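Local coordinates for Lmo1076 protein (PDB 3FI7), which hydrolyses cell-wall peptidoglycan as an N-acetylglucosaminidase of family GH73, this chain being the catalytic domain of the autolysin Auto, at residues A[32-37]-A[63-68]; A[48-53]-A[126-131]; A[91-96]-A[103-108]; A[136-141]-A[154-159]. All coordinates share one frame; numbering follows the deposited sequence.

Contact 1: A[32-37]-A[63-68]; sequences TFINSI and SNWGRS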
loop_
_atom_site.group_PDB
_atom_site.type_symbol
_atom_site.label_atom_id
_atom_site.label_comp_id
_atom_site.label_asym_id
_atom_site.label_seq_id
_atom_site.Cartn_x
_atom_site.Cartn_y
_atom_site.Cartn_z
ATOM N N THR A 32 -10.674 -5.332 5.828
ATOM C CA THR A 32 -10.512 -4.499 7.015
ATOM C C THR A 32 -9.217 -3.693 6.935
ATOM O O THR A 32 -9.177 -2.519 7.324
ATOM C CB THR A 32 -10.538 -5.347 8.286
ATOM O OG1 THR A 32 -11.857 -5.867 8.460
ATOM C CG2 THR A 32 -10.130 -4.524 9.520
ATOM N N PHE A 33 -8.165 -4.312 6.407
ATOM C CA PHE A 33 -6.913 -3.590 6.216
ATOM C C PHE A 33 -7.094 -2.432 5.233
ATOM O O PHE A 33 -6.719 -1.299 5.526
ATOM C CB PHE A 33 -5.785 -4.516 5.748
ATOM C CG PHE A 33 -4.538 -3.778 5.364
ATOM C CD1 PHE A 33 -4.267 -3.498 4.036
ATOM C CD2 PHE A 33 -3.659 -3.318 6.340
ATOM C CE1 PHE A 33 -3.118 -2.801 3.680
ATOM C CE2 PHE A 33 -2.513 -2.618 5.989
ATOM C CZ PHE A 33 -2.243 -2.362 4.658
ATOM N N ILE A 34 -7.669 -2.713 4.068
ATOM C CA ILE A 34 -7.982 -1.645 3.120
ATOM C C ILE A 34 -8.827 -0.544 3.780
ATOM O O ILE A 34 -8.490 0.631 3.693
ATOM C CB ILE A 34 -8.706 -2.185 1.887
ATOM C CG1 ILE A 34 -7.742 -3.011 1.028
ATOM C CG2 ILE A 34 -9.321 -1.041 1.084
ATOM C CD1 ILE A 34 -8.433 -4.081 0.185
ATOM N N ASN A 35 -9.906 -0.931 4.459
ATOM C CA ASN A 35 -10.788 0.043 5.099
ATOM C C ASN A 35 -10.024 0.940 6.068
ATOM O O ASN A 35 -10.358 2.102 6.226
ATOM C CB ASN A 35 -11.936 -0.650 5.841
ATOM C CG ASN A 35 -12.847 -1.447 4.912
ATOM O OD1 ASN A 35 -12.830 -1.271 3.691
ATOM N ND2 ASN A 35 -13.642 -2.338 5.493
ATOM N N SER A 36 -8.992 0.396 6.710
ATOM C CA SER A 36 -8.260 1.137 7.733
ATOM C C SER A 36 -7.278 2.174 7.183
ATOM O O SER A 36 -6.865 3.057 7.914
ATOM C CB SER A 36 -7.502 0.180 8.661
ATOM O OG SER A 36 -6.315 -0.286 8.042
ATOM N N ILE A 37 -6.899 2.079 5.912
ATOM C CA ILE A 37 -5.955 3.054 5.359
ATOM C C ILE A 37 -6.481 3.879 4.178
ATOM O O ILE A 37 -5.792 4.777 3.694
ATOM C CB ILE A 37 -4.647 2.377 4.912
ATOM C CG1 ILE A 37 -4.934 1.309 3.842
ATOM C CG2 ILE A 37 -3.899 1.784 6.111
ATOM C CD1 ILE A 37 -3.682 0.963 2.996
ATOM N N SER A 63 3.256 -5.102 3.082
ATOM C CA SER A 63 3.042 -5.382 4.496
ATOM C C SER A 63 2.307 -6.713 4.790
ATOM O O SER A 63 2.110 -7.037 5.959
ATOM C CB SER A 63 2.231 -4.245 5.112
ATOM O OG SER A 63 0.837 -4.418 4.842
ATOM N N ASN A 64 1.889 -7.454 3.748
ATOM C CA ASN A 64 1.017 -8.660 3.891
ATOM C C ASN A 64 -0.300 -8.334 4.621
ATOM O O ASN A 64 -0.605 -8.898 5.676
ATOM C CB ASN A 64 1.771 -9.825 4.574
ATOM C CG ASN A 64 0.921 -11.106 4.729
ATOM O OD1 ASN A 64 0.025 -11.388 3.939
ATOM N ND2 ASN A 64 1.234 -11.891 5.754
ATOM N N TRP A 65 -1.063 -7.401 4.055
ATOM C CA TRP A 65 -2.338 -6.992 4.638
ATOM C C TRP A 65 -2.146 -6.525 6.071
ATOM O O TRP A 65 -2.980 -6.791 6.930
ATOM C CB TRP A 65 -3.338 -8.151 4.587
ATOM C CG TRP A 65 -3.534 -8.648 3.197
ATOM C CD1 TRP A 65 -2.988 -9.766 2.637
ATOM C CD2 TRP A 65 -4.327 -8.031 2.178
ATOM N NE1 TRP A 65 -3.397 -9.886 1.331
ATOM C CE2 TRP A 65 -4.216 -8.830 1.023
ATOM C CE3 TRP A 65 -5.118 -6.877 2.131
ATOM C CZ2 TRP A 65 -4.876 -8.520 -0.168
ATOM C CZ3 TRP A 65 -5.759 -6.559 0.947
ATOM C CH2 TRP A 65 -5.638 -7.380 -0.189
ATOM N N GLY A 66 -1.021 -5.860 6.324
ATOM C CA GLY A 66 -0.718 -5.319 7.635
ATOM C C GLY A 66 -0.331 -6.324 8.711
ATOM O O GLY A 66 -0.422 -6.014 9.895
ATOM N N ARG A 67 0.127 -7.511 8.316
ATOM C CA ARG A 67 0.423 -8.566 9.293
ATOM C C ARG A 67 1.916 -8.810 9.548
ATOM O O ARG A 67 2.267 -9.574 10.442
ATOM C CB ARG A 67 -0.260 -9.884 8.888
ATOM C CG ARG A 67 -1.775 -9.731 8.644
ATOM C CD ARG A 67 -2.432 -11.052 8.251
ATOM N NE ARG A 67 -2.006 -11.528 6.935
ATOM C CZ ARG A 67 -2.331 -12.716 6.427
ATOM N NH1 ARG A 67 -3.094 -13.567 7.122
ATOM N NH2 ARG A 67 -1.899 -13.052 5.219
ATOM N N SER A 68 2.796 -8.188 8.769
ATOM C CA SER A 68 4.227 -8.380 8.996
ATOM C C SER A 68 4.622 -7.743 10.327
ATOM O O SER A 68 3.930 -6.856 10.829
ATOM C CB SER A 68 5.058 -7.800 7.853
ATOM O OG SER A 68 5.144 -6.396 7.963
#
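F33, on helix 29-47, presses one ring face onto the backbone of W65 and G66, within a type I' beta turn that runs from N64 to R67 just after helix 52-63. The tight part of this helix-against-turn contact is buried. W65 CA sits 4.1 Å from the centroid of the F33 ring, a CH-pi approach only 16° off the ring normal, and on the same face G66 N comes to 3.6 Å from F33 CE2. CG of F33 is anti to the backbone N (chi1 172°), which carries the ring off the helix to the turn. A flat ring suits a flat peptide, and glycine suits position 66, where phi is positive and the ring leaves little room for a side chain. I34 extends the apolar patch by setting CD1 at the edge of the W65 indole, 3.7 Å from CZ3. S63 joins with its hydroxyl, which accepts from G66 N in an ST motif and is also hydrogen-bonded to A59 O. On the looser flank N64 and exposed R67 do not touch residues 32-37. There R67 turns the edge of its guanidinium to N64, side-on: NE bonds to N64 O, and NH2 reaches N64 OD1 at 2.8 Å.

Contact 2: A[48-53]-A[126-131]; sequences YNLYPS and KLRNGP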
loop_
_atom_site.group_PDB
_atom_site.type_symbol
_atom_site.label_atom_id
_atom_site.label_comp_id
_atom_site.label_asym_id
_atom_site.label_seq_id
_atom_site.Cartn_x
_atom_site.Cartn_y
_atom_site.Cartn_z
ATOM N N TYR A 48 -0.090 14.757 -2.880
ATOM C CA TYR A 48 1.089 14.437 -3.687
ATOM C C TYR A 48 0.757 14.023 -5.124
ATOM O O TYR A 48 1.634 13.556 -5.851
ATOM C CB TYR A 48 1.914 13.336 -3.016
ATOM C CG TYR A 48 2.517 13.750 -1.697
ATOM C CD1 TYR A 48 3.778 14.329 -1.639
ATOM C CD2 TYR A 48 1.823 13.571 -0.511
ATOM C CE1 TYR A 48 4.332 14.713 -0.435
ATOM C CE2 TYR A 48 2.366 13.955 0.696
ATOM C CZ TYR A 48 3.622 14.524 0.732
ATOM O OH TYR A 48 4.166 14.904 1.940
ATOM N N ASN A 49 -0.504 14.198 -5.521
ATOM C CA ASN A 49 -0.995 13.820 -6.857
ATOM C C ASN A 49 -0.578 12.419 -7.353
ATOM O O ASN A 49 0.062 12.278 -8.393
ATOM C CB ASN A 49 -0.664 14.901 -7.899
ATOM C CG ASN A 49 -1.602 14.857 -9.105
ATOM O OD1 ASN A 49 -2.778 14.512 -8.977
ATOM N ND2 ASN A 49 -1.080 15.199 -10.281
ATOM N N LEU A 50 -0.956 11.393 -6.594
ATOM C CA LEU A 50 -0.690 9.998 -6.938
ATOM C C LEU A 50 -2.011 9.224 -6.961
ATOM O O LEU A 50 -3.046 9.762 -6.567
ATOM C CB LEU A 50 0.231 9.383 -5.890
ATOM C CG LEU A 50 1.531 10.122 -5.571
ATOM C CD1 LEU A 50 2.250 9.445 -4.410
ATOM C CD2 LEU A 50 2.422 10.162 -6.793
ATOM N N TYR A 51 -1.987 7.972 -7.417
ATOM C CA TYR A 51 -3.188 7.118 -7.339
ATOM C C TYR A 51 -3.324 6.451 -5.970
ATOM O O TYR A 51 -2.449 5.684 -5.557
ATOM C CB TYR A 51 -3.169 6.011 -8.403
ATOM C CG TYR A 51 -3.490 6.456 -9.808
ATOM C CD1 TYR A 51 -4.804 6.626 -10.215
ATOM C CD2 TYR A 51 -2.472 6.688 -10.741
ATOM C CE1 TYR A 51 -5.107 7.029 -11.509
ATOM C CE2 TYR A 51 -2.761 7.089 -12.032
ATOM C CZ TYR A 51 -4.084 7.264 -12.412
ATOM O OH TYR A 51 -4.390 7.663 -13.697
ATOM N N PRO A 52 -4.433 6.723 -5.267
ATOM C CA PRO A 52 -4.725 6.049 -3.996
ATOM C C PRO A 52 -4.833 4.533 -4.184
ATOM O O PRO A 52 -4.466 3.757 -3.296
ATOM C CB PRO A 52 -6.101 6.607 -3.602
ATOM C CG PRO A 52 -6.263 7.848 -4.363
ATOM C CD PRO A 52 -5.460 7.714 -5.628
ATOM N N SER A 53 -5.345 4.109 -5.333
ATOM C CA SER A 53 -5.514 2.683 -5.579
ATOM C C SER A 53 -4.152 2.008 -5.601
ATOM O O SER A 53 -3.996 0.889 -5.130
ATOM C CB SER A 53 -6.239 2.436 -6.901
ATOM O OG SER A 53 -5.532 3.036 -7.968
ATOM N N LYS A 126 8.395 9.328 -1.223
ATOM C CA LYS A 126 9.304 8.535 -2.032
ATOM C C LYS A 126 8.948 8.619 -3.522
ATOM O O LYS A 126 9.808 8.923 -4.349
ATOM C CB LYS A 126 9.300 7.085 -1.548
ATOM C CG LYS A 126 10.402 6.209 -2.120
ATOM C CD LYS A 126 10.442 4.861 -1.392
ATOM C CE LYS A 126 11.586 3.978 -1.886
ATOM N NZ LYS A 126 11.637 2.662 -1.179
ATOM N N LEU A 127 7.686 8.365 -3.858
ATOM C CA LEU A 127 7.243 8.411 -5.252
ATOM C C LEU A 127 7.307 9.806 -5.855
ATOM O O LEU A 127 7.765 9.978 -6.986
ATOM C CB LEU A 127 5.822 7.853 -5.410
ATOM C CG LEU A 127 5.686 6.350 -5.125
ATOM C CD1 LEU A 127 4.348 5.803 -5.608
ATOM C CD2 LEU A 127 6.823 5.593 -5.762
ATOM N N ARG A 128 6.827 10.796 -5.107
ATOM C CA ARG A 128 6.740 12.155 -5.623
ATOM C C ARG A 128 8.100 12.856 -5.628
ATOM O O ARG A 128 8.479 13.460 -6.628
ATOM C CB ARG A 128 5.706 12.976 -4.843
ATOM C CG ARG A 128 5.775 14.492 -5.098
ATOM C CD ARG A 128 5.569 14.838 -6.574
ATOM N NE ARG A 128 4.303 14.317 -7.086
ATOM C CZ ARG A 128 3.892 14.441 -8.345
ATOM N NH1 ARG A 128 4.647 15.068 -9.240
ATOM N NH2 ARG A 128 2.722 13.940 -8.712
ATOM N N ASN A 129 8.839 12.765 -4.523
ATOM C CA ASN A 129 10.134 13.443 -4.430
ATOM C C ASN A 129 11.291 12.641 -5.006
ATOM O O ASN A 129 12.329 13.205 -5.343
ATOM C CB ASN A 129 10.455 13.842 -2.988
ATOM C CG ASN A 129 9.412 14.762 -2.395
ATOM O OD1 ASN A 129 8.749 15.512 -3.112
ATOM N ND2 ASN A 129 9.253 14.703 -1.078
ATOM N N GLY A 130 11.115 11.329 -5.103
ATOM C CA GLY A 130 12.137 10.460 -5.660
ATOM C C GLY A 130 13.301 10.174 -4.733
ATOM O O GLY A 130 13.420 10.771 -3.665
ATOM N N PRO A 131 14.167 9.234 -5.132
ATOM C CA PRO A 131 15.422 8.977 -4.420
ATOM C C PRO A 131 16.355 10.165 -4.613
ATOM O O PRO A 131 16.122 10.988 -5.496
ATOM C CB PRO A 131 15.981 7.743 -5.139
ATOM C CG PRO A 131 15.339 7.788 -6.501
ATOM C CD PRO A 131 13.945 8.257 -6.211
#
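The carbonyl oxygen of Y48 is gripped by two nitrogens of one arginine: R128 NE donates to Y48 O at 3.0 Å and R128 NH2 to the same Y48 O at 3.1 Å. Both come from one face of the carbonyl plane, tilted out of it, and with N-H...O angles near 140° neither bond is straight. NH2 also makes a weak bond to N49 O. The arginine reaches this place because its chain bends at chi2 and chi3 (59° and 57°), bringing the edge of the guanidinium to the turn. A long side chain with several N-H groups is apt here, for at the Schellman motif that ends helix 29-47, with N49 at positive phi, the carbonyls of Y48 and N49 take bonds from it. The Y48 ring lies beside the aliphatic part of R128, CD1 being 4.0 Å from R128 CB, and its hydroxyl bonds to E121. Beneath the polar layer, L50 CD1 meets L127 CB at 4.0 Å. R128 NH1 forms a salt bridge with E144, and W142 makes a cation-pi contact with the guanidinium. The contact ties the turn between helices 29-47 and 52-63 to the C-terminal end of helix 116-129, with L156 of helix 149-156 packed against L127.

Contact 3: A[91-96]-A[103-108]; sequences TMKTWE and WYQINA
T94 and I106 form the central hydrogen-bonded pair of an antiparallel beta hairpin, strands 89-98 and 104-111: T94 N donates to I106 O at 2.8 Å, and I106 N returns a bond to T94 O. M92 with A108 and E96 with Y104 repeat the pattern, giving six backbone bonds in all. The non-hydrogen-bonded pairs K93-N107 and W95-Q105 bring CA atoms closer, 4.3 Å between K93 and N107. On the face of these two pairs, Q105 extends its chain across the W95 indole, CG lying 3.7 Å from the centroid of the six-membered ring and 12° off its normal. The CG methylene covers the ring face, while the amide, its plane about 87° from that of the indole, brings NE2 to 3.5 Å from W95 CZ2. Long, partly polar chains serve well on so exposed a surface. On the other face, Y104 has CG between its backbone N and carbonyl carbon (chi1 64°), which swings the ring over E96. A bend at chi2 then leads E96 away to a salt bridge with K82. Farther along, F110 touches both M92 and T94. Branched T94 and I106 suit extended strands: T94 CG2 lies 3.9 Å from A108 CB, and I106 CG2 rests 3.6 Å from E96 CG.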
loop_
_atom_site.group_PDB
_atom_site.type_symbol
_atom_site.label_atom_id
_atom_site.label_comp_id
_atom_site.label_asym_id
_atom_site.label_seq_id
_atom_site.Cartn_x
_atom_site.Cartn_y
_atom_site.Cartn_z
ATOM N N THR A 91 15.055 -2.515 15.589
ATOM C CA THR A 91 16.025 -3.410 14.990
ATOM C C THR A 91 15.382 -4.774 14.824
ATOM O O THR A 91 14.647 -5.235 15.698
ATOM C CB THR A 91 17.283 -3.536 15.876
ATOM O OG1 THR A 91 17.796 -2.230 16.157
ATOM C CG2 THR A 91 18.366 -4.349 15.182
ATOM N N MET A 92 15.625 -5.413 13.687
ATOM C CA MET A 92 15.254 -6.816 13.551
ATOM C C MET A 92 16.018 -7.507 12.434
ATOM O O MET A 92 16.589 -6.856 11.557
ATOM C CB MET A 92 13.733 -7.011 13.427
ATOM C CG MET A 92 13.102 -6.647 12.095
ATOM S SD MET A 92 11.360 -7.180 12.010
ATOM C CE MET A 92 11.531 -8.962 12.024
ATOM N N LYS A 93 16.058 -8.833 12.503
ATOM C CA LYS A 93 16.745 -9.623 11.505
ATOM C C LYS A 93 16.023 -9.460 10.175
ATOM O O LYS A 93 14.802 -9.314 10.137
ATOM C CB LYS A 93 16.759 -11.100 11.913
ATOM C CG LYS A 93 17.736 -11.454 13.019
ATOM C CD LYS A 93 19.104 -11.794 12.459
ATOM C CE LYS A 93 19.971 -12.506 13.492
ATOM N NZ LYS A 93 21.288 -12.916 12.921
ATOM N N THR A 94 16.784 -9.485 9.089
ATOM C CA THR A 94 16.215 -9.421 7.757
ATOM C C THR A 94 17.093 -10.238 6.810
ATOM O O THR A 94 18.278 -10.447 7.081
ATOM C CB THR A 94 16.085 -7.949 7.275
ATOM O OG1 THR A 94 15.394 -7.904 6.023
ATOM C CG2 THR A 94 17.452 -7.306 7.111
ATOM N N TRP A 95 16.511 -10.720 5.716
ATOM C CA TRP A 95 17.279 -11.458 4.712
ATOM C C TRP A 95 18.004 -10.545 3.718
ATOM O O TRP A 95 17.448 -9.559 3.251
ATOM C CB TRP A 95 16.370 -12.409 3.937
ATOM C CG TRP A 95 15.938 -13.609 4.710
ATOM C CD1 TRP A 95 14.704 -13.837 5.256
ATOM C CD2 TRP A 95 16.733 -14.760 5.013
ATOM N NE1 TRP A 95 14.687 -15.060 5.885
ATOM C CE2 TRP A 95 15.919 -15.646 5.749
ATOM C CE3 TRP A 95 18.055 -15.125 4.737
ATOM C CZ2 TRP A 95 16.385 -16.876 6.214
ATOM C CZ3 TRP A 95 18.519 -16.343 5.200
ATOM C CH2 TRP A 95 17.683 -17.206 5.931
ATOM N N GLU A 96 19.245 -10.893 3.397
ATOM C CA GLU A 96 20.005 -10.205 2.363
ATOM C C GLU A 96 20.603 -11.252 1.441
ATOM O O GLU A 96 20.785 -12.397 1.841
ATOM C CB GLU A 96 21.130 -9.364 2.972
ATOM C CG GLU A 96 20.684 -8.367 4.032
ATOM C CD GLU A 96 19.947 -7.172 3.454
ATOM O OE1 GLU A 96 19.699 -7.155 2.227
ATOM O OE2 GLU A 96 19.615 -6.249 4.231
ATOM N N TRP A 103 22.172 -16.385 0.466
ATOM C CA TRP A 103 21.163 -15.796 1.338
ATOM C C TRP A 103 21.669 -15.838 2.771
ATOM O O TRP A 103 22.123 -16.878 3.247
ATOM C CB TRP A 103 19.832 -16.540 1.231
ATOM C CG TRP A 103 19.023 -16.219 -0.006
ATOM C CD1 TRP A 103 18.848 -17.016 -1.102
ATOM C CD2 TRP A 103 18.271 -15.021 -0.259
ATOM N NE1 TRP A 103 18.036 -16.390 -2.019
ATOM C CE2 TRP A 103 17.669 -15.165 -1.525
ATOM C CE3 TRP A 103 18.051 -13.840 0.463
ATOM C CZ2 TRP A 103 16.858 -14.172 -2.088
ATOM C CZ3 TRP A 103 17.244 -12.852 -0.099
ATOM C CH2 TRP A 103 16.659 -13.027 -1.362
ATOM N N TYR A 104 21.608 -14.704 3.455
ATOM C CA TYR A 104 22.048 -14.646 4.841
ATOM C C TYR A 104 21.230 -13.647 5.638
ATOM O O TYR A 104 20.621 -12.737 5.077
ATOM C CB TYR A 104 23.533 -14.307 4.930
ATOM C CG TYR A 104 23.884 -12.943 4.399
ATOM C CD1 TYR A 104 24.081 -11.876 5.258
ATOM C CD2 TYR A 104 24.023 -12.722 3.034
ATOM C CE1 TYR A 104 24.406 -10.622 4.777
ATOM C CE2 TYR A 104 24.351 -11.472 2.540
ATOM C CZ TYR A 104 24.541 -10.425 3.417
ATOM O OH TYR A 104 24.864 -9.173 2.933
ATOM N N GLN A 105 21.205 -13.833 6.952
ATOM C CA GLN A 105 20.448 -12.947 7.816
ATOM C C GLN A 105 21.352 -11.875 8.381
ATOM O O GLN A 105 22.565 -12.040 8.448
ATOM C CB GLN A 105 19.805 -13.714 8.961
ATOM C CG GLN A 105 18.907 -14.837 8.530
ATOM C CD GLN A 105 18.303 -15.544 9.717
ATOM O OE1 GLN A 105 18.492 -15.129 10.862
ATOM N NE2 GLN A 105 17.563 -16.609 9.456
ATOM N N ILE A 106 20.748 -10.771 8.788
ATOM C CA ILE A 106 21.492 -9.671 9.359
ATOM C C ILE A 106 20.518 -8.764 10.091
ATOM O O ILE A 106 19.336 -8.692 9.741
ATOM C CB ILE A 106 22.255 -8.882 8.271
ATOM C CG1 ILE A 106 23.446 -8.144 8.878
ATOM C CG2 ILE A 106 21.331 -7.910 7.550
ATOM C CD1 ILE A 106 24.428 -7.630 7.846
ATOM N N ASN A 107 21.006 -8.098 11.127
ATOM C CA ASN A 107 20.211 -7.106 11.819
ATOM C C ASN A 107 20.204 -5.812 11.029
ATOM O O ASN A 107 21.229 -5.409 10.480
ATOM C CB ASN A 107 20.757 -6.859 13.221
ATOM C CG ASN A 107 20.198 -7.828 14.232
ATOM O OD1 ASN A 107 18.984 -8.004 14.334
ATOM N ND2 ASN A 107 21.081 -8.465 14.992
ATOM N N ALA A 108 19.044 -5.172 10.955
ATOM C CA ALA A 108 18.962 -3.853 10.349
ATOM C C ALA A 108 18.062 -2.957 11.187
ATOM O O ALA A 108 17.284 -3.438 12.009
ATOM C CB ALA A 108 18.456 -3.949 8.906
#

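Contact 4: A[136-141]-A[154-159]; sequences SYYKGA and AWLQGR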
loop_
_atom_site.group_PDB
_atom_site.type_symbol
_atom_site.label_atom_id
_atom_site.label_comp_id
_atom_site.label_asym_id
_atom_site.label_seq_id
_atom_site.Cartn_x
_atom_site.Cartn_y
_atom_site.Cartn_z
ATOM N N SER A 136 12.953 12.590 -10.285
ATOM C CA SER A 136 11.851 12.228 -11.180
ATOM C C SER A 136 11.840 10.736 -11.522
ATOM O O SER A 136 11.150 10.305 -12.442
ATOM C CB SER A 136 11.879 13.079 -12.457
ATOM O OG SER A 136 12.952 12.699 -13.303
ATOM N N TYR A 137 12.601 9.951 -10.767
ATOM C CA TYR A 137 12.657 8.506 -10.961
ATOM C C TYR A 137 11.291 7.823 -11.106
ATOM O O TYR A 137 11.131 6.911 -11.926
ATOM C CB TYR A 137 13.417 7.862 -9.808
ATOM C CG TYR A 137 13.818 6.431 -10.064
ATOM C CD1 TYR A 137 14.524 6.084 -11.210
ATOM C CD2 TYR A 137 13.510 5.432 -9.155
ATOM C CE1 TYR A 137 14.905 4.780 -11.446
ATOM C CE2 TYR A 137 13.894 4.127 -9.377
ATOM C CZ TYR A 137 14.591 3.807 -10.525
ATOM O OH TYR A 137 14.963 2.506 -10.752
ATOM N N TYR A 138 10.309 8.241 -10.311
ATOM C CA TYR A 138 9.003 7.583 -10.367
ATOM C C TYR A 138 7.956 8.358 -11.178
ATOM O O TYR A 138 6.753 8.154 -10.999
ATOM C CB TYR A 138 8.476 7.286 -8.955
ATOM C CG TYR A 138 9.332 6.314 -8.168
ATOM C CD1 TYR A 138 9.333 4.961 -8.473
ATOM C CD2 TYR A 138 10.124 6.747 -7.109
ATOM C CE1 TYR A 138 10.103 4.059 -7.757
ATOM C CE2 TYR A 138 10.904 5.851 -6.381
ATOM C CZ TYR A 138 10.889 4.509 -6.715
ATOM O OH TYR A 138 11.652 3.607 -6.012
ATOM N N LYS A 139 8.413 9.232 -12.073
ATOM C CA LYS A 139 7.520 10.135 -12.814
ATOM C C LYS A 139 6.357 9.438 -13.532
ATOM O O LYS A 139 5.280 10.016 -13.670
ATOM C CB LYS A 139 8.308 10.968 -13.821
ATOM C CG LYS A 139 9.017 10.137 -14.876
ATOM C CD LYS A 139 9.828 11.014 -15.820
ATOM C CE LYS A 139 10.792 10.176 -16.652
ATOM N NZ LYS A 139 11.641 11.014 -17.547
ATOM N N GLY A 140 6.569 8.206 -13.984
ATOM C CA GLY A 140 5.520 7.460 -14.657
ATOM C C GLY A 140 4.378 7.053 -13.735
ATOM O O GLY A 140 3.327 6.613 -14.198
ATOM N N ALA A 141 4.579 7.186 -12.425
ATOM C CA ALA A 141 3.525 6.867 -11.463
ATOM C C ALA A 141 2.850 8.136 -10.958
ATOM O O ALA A 141 1.908 8.071 -10.173
ATOM C CB ALA A 141 4.075 6.050 -10.297
ATOM N N ALA A 154 2.829 -0.212 -14.009
ATOM C CA ALA A 154 3.845 -0.588 -14.989
ATOM C C ALA A 154 5.125 0.211 -14.762
ATOM O O ALA A 154 6.215 -0.307 -14.937
ATOM C CB ALA A 154 3.337 -0.385 -16.424
ATOM N N TRP A 155 4.994 1.470 -14.357
ATOM C CA TRP A 155 6.182 2.272 -14.078
ATOM C C TRP A 155 6.935 1.806 -12.823
ATOM O O TRP A 155 8.163 1.843 -12.781
ATOM C CB TRP A 155 5.847 3.766 -13.990
ATOM C CG TRP A 155 7.073 4.629 -14.085
ATOM C CD1 TRP A 155 7.773 5.182 -13.049
ATOM C CD2 TRP A 155 7.757 5.020 -15.284
ATOM N NE1 TRP A 155 8.843 5.894 -13.528
ATOM C CE2 TRP A 155 8.861 5.810 -14.896
ATOM C CE3 TRP A 155 7.542 4.781 -16.647
ATOM C CZ2 TRP A 155 9.748 6.368 -15.824
ATOM C CZ3 TRP A 155 8.429 5.333 -17.569
ATOM C CH2 TRP A 155 9.518 6.118 -17.152
ATOM N N LEU A 156 6.202 1.369 -11.805
ATOM C CA LEU A 156 6.821 0.911 -10.563
ATOM C C LEU A 156 7.606 -0.388 -10.753
ATOM O O LEU A 156 8.602 -0.628 -10.074
ATOM C CB LEU A 156 5.764 0.731 -9.467
ATOM C CG LEU A 156 5.001 1.996 -9.047
ATOM C CD1 LEU A 156 3.919 1.654 -8.037
ATOM C CD2 LEU A 156 5.955 3.028 -8.469
ATOM N N GLN A 157 7.153 -1.232 -11.671
ATOM C CA GLN A 157 7.824 -2.501 -11.902
ATOM C C GLN A 157 9.229 -2.239 -12.440
ATOM O O GLN A 157 9.408 -1.444 -13.355
ATOM C CB GLN A 157 7.028 -3.365 -12.881
ATOM C CG GLN A 157 7.690 -4.701 -13.203
ATOM C CD GLN A 157 6.770 -5.639 -13.953
ATOM O OE1 GLN A 157 5.664 -5.942 -13.496
ATOM N NE2 GLN A 157 7.224 -6.113 -15.110
ATOM N N GLY A 158 10.222 -2.902 -11.858
ATOM C CA GLY A 158 11.605 -2.686 -12.239
ATOM C C GLY A 158 12.223 -1.468 -11.569
ATOM O O GLY A 158 13.438 -1.299 -11.582
ATOM N N ARG A 159 11.398 -0.605 -10.985
ATOM C CA ARG A 159 11.938 0.572 -10.310
ATOM C C ARG A 159 11.774 0.503 -8.799
ATOM O O ARG A 159 12.744 0.636 -8.066
ATOM C CB ARG A 159 11.339 1.863 -10.874
ATOM C CG ARG A 159 11.814 2.165 -12.288
ATOM C CD ARG A 159 11.257 3.473 -12.843
ATOM N NE ARG A 159 11.605 3.621 -14.250
ATOM C CZ ARG A 159 10.951 3.026 -15.244
ATOM N NH1 ARG A 159 11.343 3.212 -16.498
ATOM N NH2 ARG A 159 9.900 2.250 -14.984
#
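The W155 indole is sandwiched between the backbone of G140 and the guanidinium of R159. On one face G140 CA lies 3.4 Å from the centroid of the five-membered ring, a CH-pi contact that glycine permits because it carries no CB on the side turned to the indole. Across the opposite face the R159 guanidinium lies flat, with CZ 3.5 Å above the ring plane and over its centre. The edge is used too: W155 NE1 donates to Y137 O at 3.0 Å, nearly straight at 163° and close to the ring plane. W155 turns its indole away from its own backbone N (chi1 -164°), which brings NE1 to that carbonyl. The arginine is held flat by its own bond, NH2 to W155 O at 2.8 Å, in the carbonyl plane and on a lone pair. Its aliphatic part serves a second aromatic, for R159 CD lies over one face of the Y137 ring, 4.2 Å from the centroid. Deeper in, the aromatic CD1 of Y138 and the small methyl of A141 both meet the branched end of L156 at CD2, with L127 of helix 116-129 also against Y138 and L156. K139 covers the outer rim, its CG 4.0 Å from W155 CZ2. The whole joins a type I beta turn, S136 to K139, and the short 3-10 segment that runs on to A141 to the end of helix 149-156, within a predominantly helical domain of the lysozyme clan.

Contacts 2 and 4 form one continuous region: their centres are 10 Å apart, and L127 serves both, its O lying 3.4 Å from Y138 CB while its CD2 packs on L156 CD2. Contact 1 sits nearer the middle of the chain, its centre 19 Å from that of contact 2, and the two are linked by helices 29-47 and 52-63, which follow each other. Contact 3 stands apart. Its hairpin is nested in sequence inside the loop closed by contact 2, yet its centre is about 28 Å from that of contact 2. Such a hairpin projecting from a helical core probably flanks the substrate groove, as in other GH73 enzymes.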